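AxyAgu115A (Amphibacillus xylanus NBRC 15112, PDB 6NPS) is an alpha-glucuronidase of glycoside hydrolase family 115 that probably removes glucuronic acid side groups from arabinoglucuronoxylan-type hemicelluloses. Local coordinates at residues Ala20-Glu25 and His41-Val46; Leu113-Ser118 and Tyr125-Leu130; Tyr860-Tyr865 and Ala880-Asn885. The protein carries 3 engineered substitutions. All coordinates share one frame; numbering follows the deposited sequence.

Contact 1 (Ala20-Glu25 and His41-Val46); sequences ALFYQE and HDVELV
V43 spreads its two methyl groups between L21 and F22, joining the first strand (20-23) of a beta-alpha-beta unit to the helix (30-47) that leads to its parallel partner strand, 53-54. The contact is narrow and wholly apolar. With its CG1 anti to the backbone N (chi1 172°), V43 offers that methyl to L21 and the other to F22. The CA atoms of L21 and V43 stand 10.2 Å apart, so only side chains bridge the gap, and no hydrogen bond crosses it. Together the two segments bury a modest 77 Å².

The three touching residues are all buried, and their surroundings on the strand side are well filled. L21 and F22 both lean on V65 of strand 64-69, F22 also meets Y67, and L21 packs on P51. The backbone is fixed there as well: L21 is hydrogen-bonded to V65 and F22 to T54. The open side of the helix is carried by H41, exposed, and by E44 and L45, partly so, none of them reaching the strand. D42, buried too, takes no part in the contact and forms a salt bridge with R207. Even within the apolar cluster the touch across the segments is light. L21, its CG anti to the backbone N (chi1 176°), brings CD2 to 4.4 Å from V43 CG1. F22 presents its rim rather than a face: V43 CG2 lies near the ring plane, 4.4 Å from F22 CE1.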
ATOM      1  N   ALA A  20     -37.571 -25.086  60.679  1.00 48.12           N
ATOM      2  CA  ALA A  20     -37.341 -24.475  59.391  1.00 47.74           C
ATOM      3  C   ALA A  20     -36.696 -23.108  59.561  1.00 48.31           C
ATOM      4  O   ALA A  20     -36.972 -22.377  60.515  1.00 46.99           O
ATOM      5  CB  ALA A  20     -38.664 -24.345  58.620  1.00 47.82           C
ATOM      6  N   LEU A  21     -35.837 -22.762  58.606  1.00 42.55           N
ATOM      7  CA  LEU A  21     -35.096 -21.511  58.676  1.00 45.46           C
ATOM      8  C   LEU A  21     -35.956 -20.307  58.288  1.00 47.56           C
ATOM      9  O   LEU A  21     -35.945 -19.280  58.978  1.00 49.27           O
ATOM     10  CB  LEU A  21     -33.879 -21.588  57.761  1.00 39.79           C
ATOM     11  CG  LEU A  21     -33.096 -20.287  57.689  1.00 44.52           C
ATOM     12  CD1 LEU A  21     -32.509 -19.972  59.104  1.00 45.40           C
ATOM     13  CD2 LEU A  21     -32.012 -20.419  56.628  1.00 45.71           C
ATOM     14  N   PHE A  22     -36.674 -20.404  57.168  1.00 42.53           N
ATOM     15  CA  PHE A  22     -37.433 -19.288  56.608  1.00 42.84           C
ATOM     16  C   PHE A  22     -38.899 -19.434  56.971  1.00 45.79           C
ATOM     17  O   PHE A  22     -39.441 -20.543  56.993  1.00 46.63           O
ATOM     18  CB  PHE A  22     -37.323 -19.216  55.083  1.00 42.51           C
ATOM     19  CG  PHE A  22     -36.029 -18.635  54.595  1.00 44.96           C
ATOM     20  CD1 PHE A  22     -34.883 -19.391  54.600  1.00 40.80           C
ATOM     21  CD2 PHE A  22     -35.962 -17.322  54.135  1.00 49.00           C
ATOM     22  CE1 PHE A  22     -33.688 -18.879  54.137  1.00 37.65           C
ATOM     23  CE2 PHE A  22     -34.752 -16.792  53.673  1.00 45.12           C
ATOM     24  CZ  PHE A  22     -33.612 -17.573  53.703  1.00 40.25           C
ATOM     25  N   TYR A  23     -39.535 -18.304  57.236  1.00 43.65           N
ATOM     26  CA  TYR A  23     -40.955 -18.254  57.532  1.00 42.43           C
ATOM     27  C   TYR A  23     -41.682 -17.759  56.291  1.00 46.84           C
ATOM     28  O   TYR A  23     -41.196 -16.855  55.608  1.00 46.88           O
ATOM     29  CB  TYR A  23     -41.210 -17.330  58.711  1.00 43.17           C
ATOM     30  CG  TYR A  23     -42.686 -17.183  59.053  1.00 44.74           C
ATOM     31  CD1 TYR A  23     -43.454 -18.287  59.385  1.00 47.97           C
ATOM     32  CD2 TYR A  23     -43.299 -15.939  59.016  1.00 48.36           C
ATOM     33  CE1 TYR A  23     -44.815 -18.165  59.692  1.00 51.89           C
ATOM     34  CE2 TYR A  23     -44.675 -15.799  59.344  1.00 54.39           C
ATOM     35  CZ  TYR A  23     -45.413 -16.915  59.668  1.00 56.85           C
ATOM     36  OH  TYR A  23     -46.747 -16.763  59.974  1.00 64.07           O
ATOM     37  N   GLN A  24     -42.827 -18.362  55.978  1.00 47.34           N
ATOM     38  CA  GLN A  24     -43.536 -18.039  54.747  1.00 52.72           C
ATOM     39  C   GLN A  24     -44.951 -17.570  55.076  1.00 53.03           C
ATOM     40  O   GLN A  24     -45.654 -18.212  55.872  1.00 53.80           O
ATOM     41  CB  GLN A  24     -43.582 -19.266  53.831  1.00 62.99           C
ATOM     42  CG  GLN A  24     -43.631 -18.960  52.351  1.00 75.78           C
ATOM     43  CD  GLN A  24     -43.343 -20.198  51.502  1.00 85.23           C
ATOM     44  OE1 GLN A  24     -44.216 -21.055  51.330  1.00 90.77           O
ATOM     45  NE2 GLN A  24     -42.115 -20.304  50.987  1.00 81.60           N
ATOM     46  N   GLU A  25     -45.373 -16.457  54.480  1.00 48.98           N
ATOM     47  CA  GLU A  25     -46.713 -15.941  54.729  1.00 58.83           C
ATOM     48  C   GLU A  25     -47.559 -16.048  53.468  1.00 57.87           C
ATOM     49  O   GLU A  25     -47.094 -15.743  52.363  1.00 56.43           O
ATOM     50  CB  GLU A  25     -46.686 -14.481  55.207  1.00 63.68           C
ATOM     51  CG  GLU A  25     -46.167 -14.291  56.623  1.00 68.80           C
ATOM     52  CD  GLU A  25     -46.192 -12.823  57.073  1.00 67.00           C
ATOM     53  OE1 GLU A  25     -46.900 -12.503  58.062  1.00 60.66           O
ATOM     54  OE2 GLU A  25     -45.490 -11.996  56.438  1.00 60.24           O
ATOM     55  N   HIS A  41     -31.665 -21.117  47.924  1.00 40.32           N
ATOM     56  CA  HIS A  41     -30.681 -21.860  47.156  1.00 42.06           C
ATOM     57  C   HIS A  41     -29.273 -21.311  47.400  1.00 37.66           C
ATOM     58  O   HIS A  41     -28.322 -22.084  47.496  1.00 38.23           O
ATOM     59  CB  HIS A  41     -31.032 -21.858  45.668  1.00 43.39           C
ATOM     60  CG  HIS A  41     -30.101 -22.696  44.865  1.00 53.20           C
ATOM     61  ND1 HIS A  41     -29.074 -22.156  44.119  1.00 58.43           N
ATOM     62  CD2 HIS A  41     -29.966 -24.042  44.778  1.00 58.74           C
ATOM     63  CE1 HIS A  41     -28.373 -23.134  43.566  1.00 59.57           C
ATOM     64  NE2 HIS A  41     -28.897 -24.288  43.949  1.00 59.48           N
ATOM     65  N   ASP A  42     -29.129 -19.985  47.549  1.00 37.89           N
ATOM     66  CA  ASP A  42     -27.837 -19.406  47.921  1.00 45.05           C
ATOM     67  C   ASP A  42     -27.357 -19.935  49.281  1.00 42.57           C
ATOM     68  O   ASP A  42     -26.169 -20.239  49.453  1.00 42.41           O
ATOM     69  CB  ASP A  42     -27.929 -17.875  47.932  1.00 50.77           C
ATOM     70  CG  ASP A  42     -28.308 -17.266  46.549  1.00 60.81           C
ATOM     71  OD1 ASP A  42     -28.356 -17.991  45.523  1.00 66.28           O
ATOM     72  OD2 ASP A  42     -28.581 -16.044  46.503  1.00 63.58           O
ATOM     73  N   VAL A  43     -28.268 -20.076  50.250  1.00 39.03           N
ATOM     74  CA  VAL A  43     -27.884 -20.657  51.535  1.00 39.71           C
ATOM     75  C   VAL A  43     -27.333 -22.069  51.336  1.00 41.80           C
ATOM     76  O   VAL A  43     -26.309 -22.447  51.926  1.00 41.35           O
ATOM     77  CB  VAL A  43     -29.082 -20.634  52.502  1.00 39.05           C
ATOM     78  CG1 VAL A  43     -28.781 -21.428  53.800  1.00 43.60           C
ATOM     79  CG2 VAL A  43     -29.490 -19.161  52.811  1.00 38.22           C
ATOM     80  N   GLU A  44     -28.003 -22.871  50.508  1.00 36.67           N
ATOM     81  CA  GLU A  44     -27.525 -24.227  50.231  1.00 41.56           C
ATOM     82  C   GLU A  44     -26.140 -24.224  49.582  1.00 40.49           C
ATOM     83  O   GLU A  44     -25.323 -25.115  49.840  1.00 41.93           O
ATOM     84  CB  GLU A  44     -28.519 -24.961  49.333  1.00 45.81           C
ATOM     85  CG  GLU A  44     -28.105 -26.375  48.958  1.00 58.39           C
ATOM     86  CD  GLU A  44     -29.054 -27.003  47.938  1.00 77.17           C
ATOM     87  OE1 GLU A  44     -28.741 -28.112  47.443  1.00 85.21           O
ATOM     88  OE2 GLU A  44     -30.114 -26.394  47.636  1.00 79.75           O
ATOM     89  N   LEU A  45     -25.846 -23.239  48.735  1.00 38.03           N
ATOM     90  CA  LEU A  45     -24.534 -23.247  48.091  1.00 36.54           C
ATOM     91  C   LEU A  45     -23.432 -22.916  49.078  1.00 38.73           C
ATOM     92  O   LEU A  45     -22.301 -23.402  48.928  1.00 41.81           O
ATOM     93  CB  LEU A  45     -24.492 -22.245  46.946  1.00 38.01           C
ATOM     94  CG  LEU A  45     -25.394 -22.541  45.750  1.00 41.66           C
ATOM     95  CD1 LEU A  45     -25.292 -21.367  44.785  1.00 41.10           C
ATOM     96  CD2 LEU A  45     -24.970 -23.841  45.072  1.00 48.52           C
ATOM     97  N   VAL A  46     -23.727 -22.061  50.052  1.00 36.41           N
ATOM     98  CA  VAL A  46     -22.731 -21.645  51.040  1.00 40.56           C
ATOM     99  C   VAL A  46     -22.506 -22.741  52.073  1.00 37.89           C
ATOM    100  O   VAL A  46     -21.355 -23.067  52.420  1.00 37.46           O
ATOM    101  CB  VAL A  46     -23.187 -20.330  51.706  1.00 42.94           C
ATOM    102  CG1 VAL A  46     -22.281 -19.983  52.890  1.00 42.42           C
ATOM    103  CG2 VAL A  46     -23.218 -19.194  50.692  1.00 40.01           C
TER

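Contact 2 (Leu113-Ser118 and Tyr125-Leu130); sequences LVIAGS and YGLFHL
I115 presses its CG2 methyl straight onto the helix backbone, 3.4 Å from G126 C and 3.6 Å from L127 N. This close seat depends on G126 having no side chain, since a CB there would come to 2.8 Å from I115 CG2, a clash. With CG1 anti to the carbonyl carbon (chi1 -52°), the other branch of I115 carries CD1 over to the next turn of the helix, 4.0 Å from L130 CB and 4.3 Å from L127 CD2. I115 and L130 meet at about a right angle. Two residues back along the strand, L113 extends the apolar seam, its CD2 lying 4.0 Å from L130 CD1. Replacing I115 with an alanine would probably open a gap over G126, taking from L127 its apolar partner on this strand and leaving L130 with L113 alone.

Strand 109-117 and helix 120-133 are consecutive elements of an alpha/beta layer, the helix turning back across one face of a mixed sheet. Their local axes approach to 8.1 Å at 150°, nearly antiparallel. The strand is held in place by its neighbours: L113 and I115 are hydrogen-bonded through the backbone to strand 64-69, and V114 to Q100 of strand 97-106. On the opposite face of the sheet V114 and A116 pack against L76 of helix 74-81. The helix is backed in turn by helix 30-47, where L127 rests on V32 and I35, and F128 on I35 and V39. H129 turns to a cluster of aromatic rings, meeting F99 edge-to-face.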
ATOM      1  N   LEU A 113     -33.424 -12.704  61.974  1.00 41.93           N
ATOM      2  CA  LEU A 113     -33.065 -11.644  61.058  1.00 40.68           C
ATOM      3  C   LEU A 113     -34.356 -11.169  60.389  1.00 45.10           C
ATOM      4  O   LEU A 113     -35.044 -11.963  59.734  1.00 44.51           O
ATOM      5  CB  LEU A 113     -32.051 -12.166  60.047  1.00 36.34           C
ATOM      6  CG  LEU A 113     -31.751 -11.261  58.856  1.00 40.69           C
ATOM      7  CD1 LEU A 113     -31.271  -9.910  59.370  1.00 42.20           C
ATOM      8  CD2 LEU A 113     -30.699 -11.917  57.959  1.00 42.83           C
ATOM      9  N   VAL A 114     -34.712  -9.896  60.563  1.00 44.32           N
ATOM     10  CA  VAL A 114     -35.925  -9.363  59.940  1.00 42.52           C
ATOM     11  C   VAL A 114     -35.535  -8.606  58.676  1.00 42.89           C
ATOM     12  O   VAL A 114     -34.613  -7.778  58.691  1.00 43.92           O
ATOM     13  CB  VAL A 114     -36.719  -8.468  60.909  1.00 42.27           C
ATOM     14  CG1 VAL A 114     -37.936  -7.877  60.201  1.00 41.64           C
ATOM     15  CG2 VAL A 114     -37.179  -9.291  62.098  1.00 45.92           C
ATOM     16  N   ILE A 115     -36.203  -8.916  57.567  1.00 41.41           N
ATOM     17  CA  ILE A 115     -35.944  -8.257  56.286  1.00 35.55           C
ATOM     18  C   ILE A 115     -37.285  -7.677  55.838  1.00 38.82           C
ATOM     19  O   ILE A 115     -38.170  -8.417  55.404  1.00 41.11           O
ATOM     20  CB  ILE A 115     -35.346  -9.215  55.254  1.00 36.33           C
ATOM     21  CG1 ILE A 115     -34.130  -9.926  55.861  1.00 35.66           C
ATOM     22  CG2 ILE A 115     -34.998  -8.473  53.921  1.00 35.47           C
ATOM     23  CD1 ILE A 115     -33.349 -10.812  54.892  1.00 35.14           C
ATOM     24  N   ALA A 116     -37.462  -6.367  56.010  1.00 35.44           N
ATOM     25  CA  ALA A 116     -38.714  -5.676  55.700  1.00 38.80           C
ATOM     26  C   ALA A 116     -38.497  -4.707  54.532  1.00 40.98           C
ATOM     27  O   ALA A 116     -37.754  -3.733  54.669  1.00 42.38           O
ATOM     28  CB  ALA A 116     -39.234  -4.932  56.928  1.00 38.15           C
ATOM     29  N   GLY A 117     -39.183  -4.941  53.411  1.00 38.34           N
ATOM     30  CA  GLY A 117     -39.161  -4.011  52.295  1.00 35.54           C
ATOM     31  C   GLY A 117     -40.266  -2.962  52.344  1.00 40.54           C
ATOM     32  O   GLY A 117     -41.392  -3.229  52.780  1.00 40.46           O
ATOM     33  N   SER A 118     -39.945  -1.761  51.864  1.00 38.86           N
ATOM     34  CA  SER A 118     -40.967  -0.717  51.784  1.00 37.72           C
ATOM     35  C   SER A 118     -41.993  -1.023  50.708  1.00 42.58           C
ATOM     36  O   SER A 118     -43.115  -0.504  50.760  1.00 46.44           O
ATOM     37  CB  SER A 118     -40.332   0.635  51.482  1.00 38.57           C
ATOM     38  OG  SER A 118     -39.754   0.613  50.164  1.00 39.55           O
ATOM     39  N   TYR A 125     -34.519  -6.482  47.195  1.00 31.01           N
ATOM     40  CA  TYR A 125     -33.147  -6.027  47.444  1.00 33.98           C
ATOM     41  C   TYR A 125     -32.659  -6.435  48.832  1.00 30.70           C
ATOM     42  O   TYR A 125     -31.473  -6.725  49.012  1.00 32.44           O
ATOM     43  CB  TYR A 125     -33.059  -4.502  47.286  1.00 31.87           C
ATOM     44  CG  TYR A 125     -33.407  -4.033  45.883  1.00 34.08           C
ATOM     45  CD1 TYR A 125     -33.230  -4.871  44.775  1.00 32.26           C
ATOM     46  CD2 TYR A 125     -33.870  -2.750  45.667  1.00 38.40           C
ATOM     47  CE1 TYR A 125     -33.561  -4.432  43.471  1.00 36.05           C
ATOM     48  CE2 TYR A 125     -34.202  -2.303  44.370  1.00 36.14           C
ATOM     49  CZ  TYR A 125     -34.055  -3.139  43.292  1.00 38.65           C
ATOM     50  OH  TYR A 125     -34.402  -2.649  42.047  1.00 39.00           O
ATOM     51  N   GLY A 126     -33.560  -6.478  49.812  1.00 35.23           N
ATOM     52  CA  GLY A 126     -33.157  -6.863  51.159  1.00 36.63           C
ATOM     53  C   GLY A 126     -32.863  -8.351  51.268  1.00 35.46           C
ATOM     54  O   GLY A 126     -31.915  -8.761  51.954  1.00 34.63           O
ATOM     55  N   LEU A 127     -33.674  -9.176  50.597  1.00 34.79           N
ATOM     56  CA  LEU A 127     -33.373 -10.602  50.472  1.00 37.37           C
ATOM     57  C   LEU A 127     -32.005 -10.827  49.838  1.00 37.63           C
ATOM     58  O   LEU A 127     -31.171 -11.567  50.375  1.00 38.05           O
ATOM     59  CB  LEU A 127     -34.468 -11.286  49.670  1.00 29.90           C
ATOM     60  CG  LEU A 127     -35.722 -11.483  50.525  1.00 35.31           C
ATOM     61  CD1 LEU A 127     -36.905 -11.854  49.645  1.00 33.46           C
ATOM     62  CD2 LEU A 127     -35.537 -12.540  51.641  1.00 35.78           C
ATOM     63  N   PHE A 128     -31.725 -10.160  48.721  1.00 33.71           N
ATOM     64  CA  PHE A 128     -30.417 -10.345  48.117  1.00 33.54           C
ATOM     65  C   PHE A 128     -29.306  -9.721  48.964  1.00 35.49           C
ATOM     66  O   PHE A 128     -28.141 -10.106  48.821  1.00 37.01           O
ATOM     67  CB  PHE A 128     -30.428  -9.763  46.708  1.00 33.87           C
ATOM     68  CG  PHE A 128     -31.144 -10.634  45.690  1.00 34.18           C
ATOM     69  CD1 PHE A 128     -31.041 -12.029  45.741  1.00 33.18           C
ATOM     70  CD2 PHE A 128     -31.909 -10.059  44.674  1.00 31.63           C
ATOM     71  CE1 PHE A 128     -31.662 -12.841  44.766  1.00 31.99           C
ATOM     72  CE2 PHE A 128     -32.532 -10.858  43.705  1.00 32.85           C
ATOM     73  CZ  PHE A 128     -32.397 -12.251  43.749  1.00 31.44           C
ATOM     74  N   HIS A 129     -29.628  -8.771  49.844  1.00 36.16           N
ATOM     75  CA  HIS A 129     -28.623  -8.299  50.800  1.00 34.32           C
ATOM     76  C   HIS A 129     -28.183  -9.436  51.718  1.00 35.89           C
ATOM     77  O   HIS A 129     -26.992  -9.564  52.036  1.00 40.25           O
ATOM     78  CB  HIS A 129     -29.179  -7.123  51.608  1.00 36.69           C
ATOM     79  CG  HIS A 129     -28.144  -6.356  52.361  1.00 41.95           C
ATOM     80  ND1 HIS A 129     -27.287  -5.459  51.756  1.00 42.36           N
ATOM     81  CD2 HIS A 129     -27.846  -6.330  53.686  1.00 44.38           C
ATOM     82  CE1 HIS A 129     -26.507  -4.914  52.676  1.00 46.99           C
ATOM     83  NE2 HIS A 129     -26.817  -5.436  53.852  1.00 43.24           N
ATOM     84  N   LEU A 130     -29.121 -10.292  52.142  1.00 34.87           N
ATOM     85  CA  LEU A 130     -28.707 -11.472  52.901  1.00 36.10           C
ATOM     86  C   LEU A 130     -27.742 -12.314  52.077  1.00 37.74           C
ATOM     87  O   LEU A 130     -26.675 -12.727  52.560  1.00 35.65           O
ATOM     88  CB  LEU A 130     -29.932 -12.300  53.310  1.00 31.59           C
ATOM     89  CG  LEU A 130     -29.601 -13.693  53.884  1.00 36.59           C
ATOM     90  CD1 LEU A 130     -28.558 -13.623  55.054  1.00 38.83           C
ATOM     91  CD2 LEU A 130     -30.895 -14.426  54.352  1.00 36.17           C
TER

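Contact 3 (Tyr860-Tyr865 and Ala880-Asn885); sequences YELEFY and AGIQVN
I882 reaches across to both L862 and F864, dividing its two branches between them. Its CB points toward strand 858-866 from strand 879-884, whose backbone lies well back: the CA atoms of L862 and I882 are 10.0 Å apart, and no hydrogen bond spans the interval. From CB the chain forks. The CG2 branch, anti to the carbonyl carbon, goes to the phenyl ring of F864, where I882 CG2 lies 3.8 Å from F864 CZ and 4.1 Å from F864 CE2. It comes to the edge of the ring, near the ring plane, and the two side chains lie at a slant to each other. The longer branch takes the crowded position between the backbone N and the carbonyl carbon (chi1 71°). Its CG1 is mainly a spacer, 5.0 Å from L862 CD2. Beyond it, CD1 completes the reach and meets that same L862 CD2 at 4.0 Å, the two side chains pointing at one another tip to tip.

These three residues are buried, and further apolar groups close round them. L862 also rests on L930, I944 and I946, while F864 touches T917 and I932; V884 shares L930 from the opposing strand. The two strands are bonded to different neighbours, 858-866 to strands 915-923 and 940-948, and 879-884 to strands 890-893 and 926-934. Side chains meeting between well-separated strands without backbone pairing are characteristic of facing layers in a beta-sandwich core, here that of the C-terminal domain, consistent with its place among the galactose-binding-like domains.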
ATOM      1  N   TYR A 860       4.878  29.054  17.304  1.00 43.25           N
ATOM      2  CA  TYR A 860       4.821  27.634  17.598  1.00 43.00           C
ATOM      3  C   TYR A 860       3.413  27.134  17.364  1.00 41.22           C
ATOM      4  O   TYR A 860       2.433  27.886  17.490  1.00 42.76           O
ATOM      5  CB  TYR A 860       5.276  27.347  19.054  1.00 43.14           C
ATOM      6  CG  TYR A 860       6.788  27.439  19.166  1.00 46.90           C
ATOM      7  CD1 TYR A 860       7.420  28.675  19.168  1.00 50.92           C
ATOM      8  CD2 TYR A 860       7.588  26.287  19.212  1.00 47.98           C
ATOM      9  CE1 TYR A 860       8.818  28.775  19.242  1.00 52.11           C
ATOM     10  CE2 TYR A 860       8.986  26.378  19.288  1.00 47.06           C
ATOM     11  CZ  TYR A 860       9.588  27.626  19.302  1.00 51.22           C
ATOM     12  OH  TYR A 860      10.962  27.746  19.363  1.00 50.86           O
ATOM     13  N   GLU A 861       3.319  25.854  17.024  1.00 39.89           N
ATOM     14  CA  GLU A 861       2.044  25.157  17.030  1.00 43.46           C
ATOM     15  C   GLU A 861       1.829  24.548  18.407  1.00 43.10           C
ATOM     16  O   GLU A 861       2.727  23.911  18.960  1.00 40.95           O
ATOM     17  CB  GLU A 861       1.984  24.071  15.956  1.00 46.25           C
ATOM     18  CG  GLU A 861       1.970  24.621  14.540  1.00 60.24           C
ATOM     19  CD  GLU A 861       0.574  24.977  14.028  1.00 76.33           C
ATOM     20  OE1 GLU A 861      -0.340  25.213  14.851  1.00 80.15           O
ATOM     21  OE2 GLU A 861       0.391  25.027  12.790  1.00 80.73           O
ATOM     22  N   LEU A 862       0.641  24.769  18.956  1.00 38.98           N
ATOM     23  CA  LEU A 862       0.219  24.213  20.230  1.00 42.02           C
ATOM     24  C   LEU A 862      -0.934  23.269  19.925  1.00 41.77           C
ATOM     25  O   LEU A 862      -1.990  23.700  19.465  1.00 39.52           O
ATOM     26  CB  LEU A 862      -0.187  25.329  21.195  1.00 43.43           C
ATOM     27  CG  LEU A 862      -0.840  24.959  22.519  1.00 46.01           C
ATOM     28  CD1 LEU A 862       0.183  24.387  23.461  1.00 43.01           C
ATOM     29  CD2 LEU A 862      -1.479  26.211  23.144  1.00 47.87           C
ATOM     30  N   GLU A 863      -0.713  21.985  20.149  1.00 41.44           N
ATOM     31  CA  GLU A 863      -1.667  20.955  19.805  1.00 41.13           C
ATOM     32  C   GLU A 863      -2.163  20.283  21.079  1.00 39.20           C
ATOM     33  O   GLU A 863      -1.362  19.869  21.922  1.00 37.80           O
ATOM     34  CB  GLU A 863      -1.020  19.937  18.872  1.00 44.68           C
ATOM     35  CG  GLU A 863      -1.916  18.750  18.525  1.00 51.74           C
ATOM     36  CD  GLU A 863      -1.282  17.820  17.498  1.00 63.74           C
ATOM     37  OE1 GLU A 863      -0.039  17.641  17.526  1.00 67.71           O
ATOM     38  OE2 GLU A 863      -2.028  17.287  16.644  1.00 70.30           O
ATOM     39  N   PHE A 864      -3.472  20.201  21.224  1.00 36.36           N
ATOM     40  CA  PHE A 864      -4.085  19.505  22.341  1.00 32.75           C
ATOM     41  C   PHE A 864      -4.544  18.137  21.876  1.00 36.44           C
ATOM     42  O   PHE A 864      -5.120  17.997  20.792  1.00 36.41           O
ATOM     43  CB  PHE A 864      -5.298  20.267  22.875  1.00 34.93           C
ATOM     44  CG  PHE A 864      -4.979  21.540  23.545  1.00 38.96           C
ATOM     45  CD1 PHE A 864      -3.693  21.831  23.971  1.00 41.35           C
ATOM     46  CD2 PHE A 864      -5.995  22.464  23.792  1.00 45.72           C
ATOM     47  CE1 PHE A 864      -3.413  23.035  24.598  1.00 42.19           C
ATOM     48  CE2 PHE A 864      -5.725  23.666  24.436  1.00 41.40           C
ATOM     49  CZ  PHE A 864      -4.434  23.953  24.830  1.00 42.03           C
ATOM     50  N   TYR A 865      -4.355  17.150  22.724  1.00 32.04           N
ATOM     51  CA  TYR A 865      -4.999  15.853  22.574  1.00 30.08           C
ATOM     52  C   TYR A 865      -6.130  15.803  23.603  1.00 33.16           C
ATOM     53  O   TYR A 865      -5.874  15.899  24.805  1.00 34.16           O
ATOM     54  CB  TYR A 865      -4.003  14.719  22.814  1.00 31.43           C
ATOM     55  CG  TYR A 865      -3.008  14.512  21.676  1.00 36.45           C
ATOM     56  CD1 TYR A 865      -2.080  15.498  21.341  1.00 42.85           C
ATOM     57  CD2 TYR A 865      -2.991  13.317  20.955  1.00 39.20           C
ATOM     58  CE1 TYR A 865      -1.140  15.296  20.303  1.00 38.42           C
ATOM     59  CE2 TYR A 865      -2.083  13.108  19.932  1.00 42.38           C
ATOM     60  CZ  TYR A 865      -1.153  14.096  19.615  1.00 44.12           C
ATOM     61  OH  TYR A 865      -0.262  13.892  18.586  1.00 48.90           O
ATOM     62  N   ALA A 880     -12.001  26.622  25.268  1.00 39.04           N
ATOM     63  CA  ALA A 880     -11.025  26.625  26.348  1.00 40.36           C
ATOM     64  C   ALA A 880     -10.252  27.935  26.267  1.00 42.32           C
ATOM     65  O   ALA A 880     -10.245  28.606  25.230  1.00 43.49           O
ATOM     66  CB  ALA A 880     -10.102  25.401  26.262  1.00 39.30           C
ATOM     67  N   GLY A 881      -9.609  28.321  27.366  1.00 38.82           N
ATOM     68  CA  GLY A 881      -8.815  29.530  27.411  1.00 38.40           C
ATOM     69  C   GLY A 881      -7.341  29.160  27.380  1.00 42.72           C
ATOM     70  O   GLY A 881      -6.913  28.230  28.075  1.00 41.10           O
ATOM     71  N   ILE A 882      -6.573  29.883  26.564  1.00 43.93           N
ATOM     72  CA  ILE A 882      -5.118  29.738  26.593  1.00 47.84           C
ATOM     73  C   ILE A 882      -4.477  31.101  26.792  1.00 47.92           C
ATOM     74  O   ILE A 882      -4.904  32.101  26.205  1.00 52.07           O
ATOM     75  CB  ILE A 882      -4.530  29.054  25.341  1.00 51.15           C
ATOM     76  CG1 ILE A 882      -4.616  29.963  24.125  1.00 62.11           C
ATOM     77  CG2 ILE A 882      -5.203  27.703  25.068  1.00 50.30           C
ATOM     78  CD1 ILE A 882      -3.586  29.649  23.054  1.00 67.34           C
ATOM     79  N   GLN A 883      -3.442  31.136  27.625  1.00 45.37           N
ATOM     80  CA  GLN A 883      -2.663  32.342  27.810  1.00 45.79           C
ATOM     81  C   GLN A 883      -1.189  31.987  27.815  1.00 47.46           C
ATOM     82  O   GLN A 883      -0.758  31.110  28.573  1.00 46.97           O
ATOM     83  CB  GLN A 883      -3.031  33.044  29.100  1.00 42.93           C
ATOM     84  CG  GLN A 883      -2.236  34.290  29.321  1.00 47.63           C
ATOM     85  CD  GLN A 883      -2.618  34.953  30.605  1.00 54.75           C
ATOM     86  OE1 GLN A 883      -3.249  34.338  31.461  1.00 56.18           O
ATOM     87  NE2 GLN A 883      -2.247  36.215  30.755  1.00 56.73           N
ATOM     88  N   VAL A 884      -0.429  32.668  26.967  1.00 48.75           N
ATOM     89  CA  VAL A 884       1.009  32.461  26.835  1.00 48.79           C
ATOM     90  C   VAL A 884       1.701  33.660  27.452  1.00 50.76           C
ATOM     91  O   VAL A 884       1.497  34.796  27.009  1.00 51.39           O
ATOM     92  CB  VAL A 884       1.417  32.270  25.369  1.00 50.07           C
ATOM     93  CG1 VAL A 884       2.947  32.222  25.218  1.00 51.38           C
ATOM     94  CG2 VAL A 884       0.771  31.018  24.833  1.00 51.96           C
ATOM     95  N   ASN A 885       2.505  33.410  28.482  1.00 52.47           N
ATOM     96  CA  ASN A 885       3.273  34.455  29.177  1.00 58.91           C
ATOM     97  C   ASN A 885       2.284  35.523  29.650  1.00 61.74           C
ATOM     98  O   ASN A 885       1.298  35.185  30.330  1.00 61.36           O
ATOM     99  CB  ASN A 885       4.390  34.947  28.257  1.00 59.14           C
ATOM    100  CG  ASN A 885       5.386  33.844  27.892  1.00 54.96           C
ATOM    101  OD1 ASN A 885       5.793  33.044  28.741  1.00 51.54           O
ATOM    102  ND2 ASN A 885       5.786  33.810  26.622  1.00 50.36           N
TER

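In the fold
From the N terminus, contact 1 closes first, bringing helix 30-47 back to strand 20-23 over 15 intervening residues. Contact 2 follows with a tighter return, six residues between strand 109-117 and helix 120-133. The loops run in series, neither nesting nor crossing, yet the two contacts share one apolar core in the N-terminal alpha/beta region: their centres are 13 Å apart, and F22 CZ packs 4.2 Å from L130 CD2. The chain then passes through the parallel eight-stranded barrel before contact 3 closes over 14 residues in the C-terminal beta-sandwich. That contact lies on the opposite side of the chain's centre, its nearest atoms about 38 Å from those of contact 2.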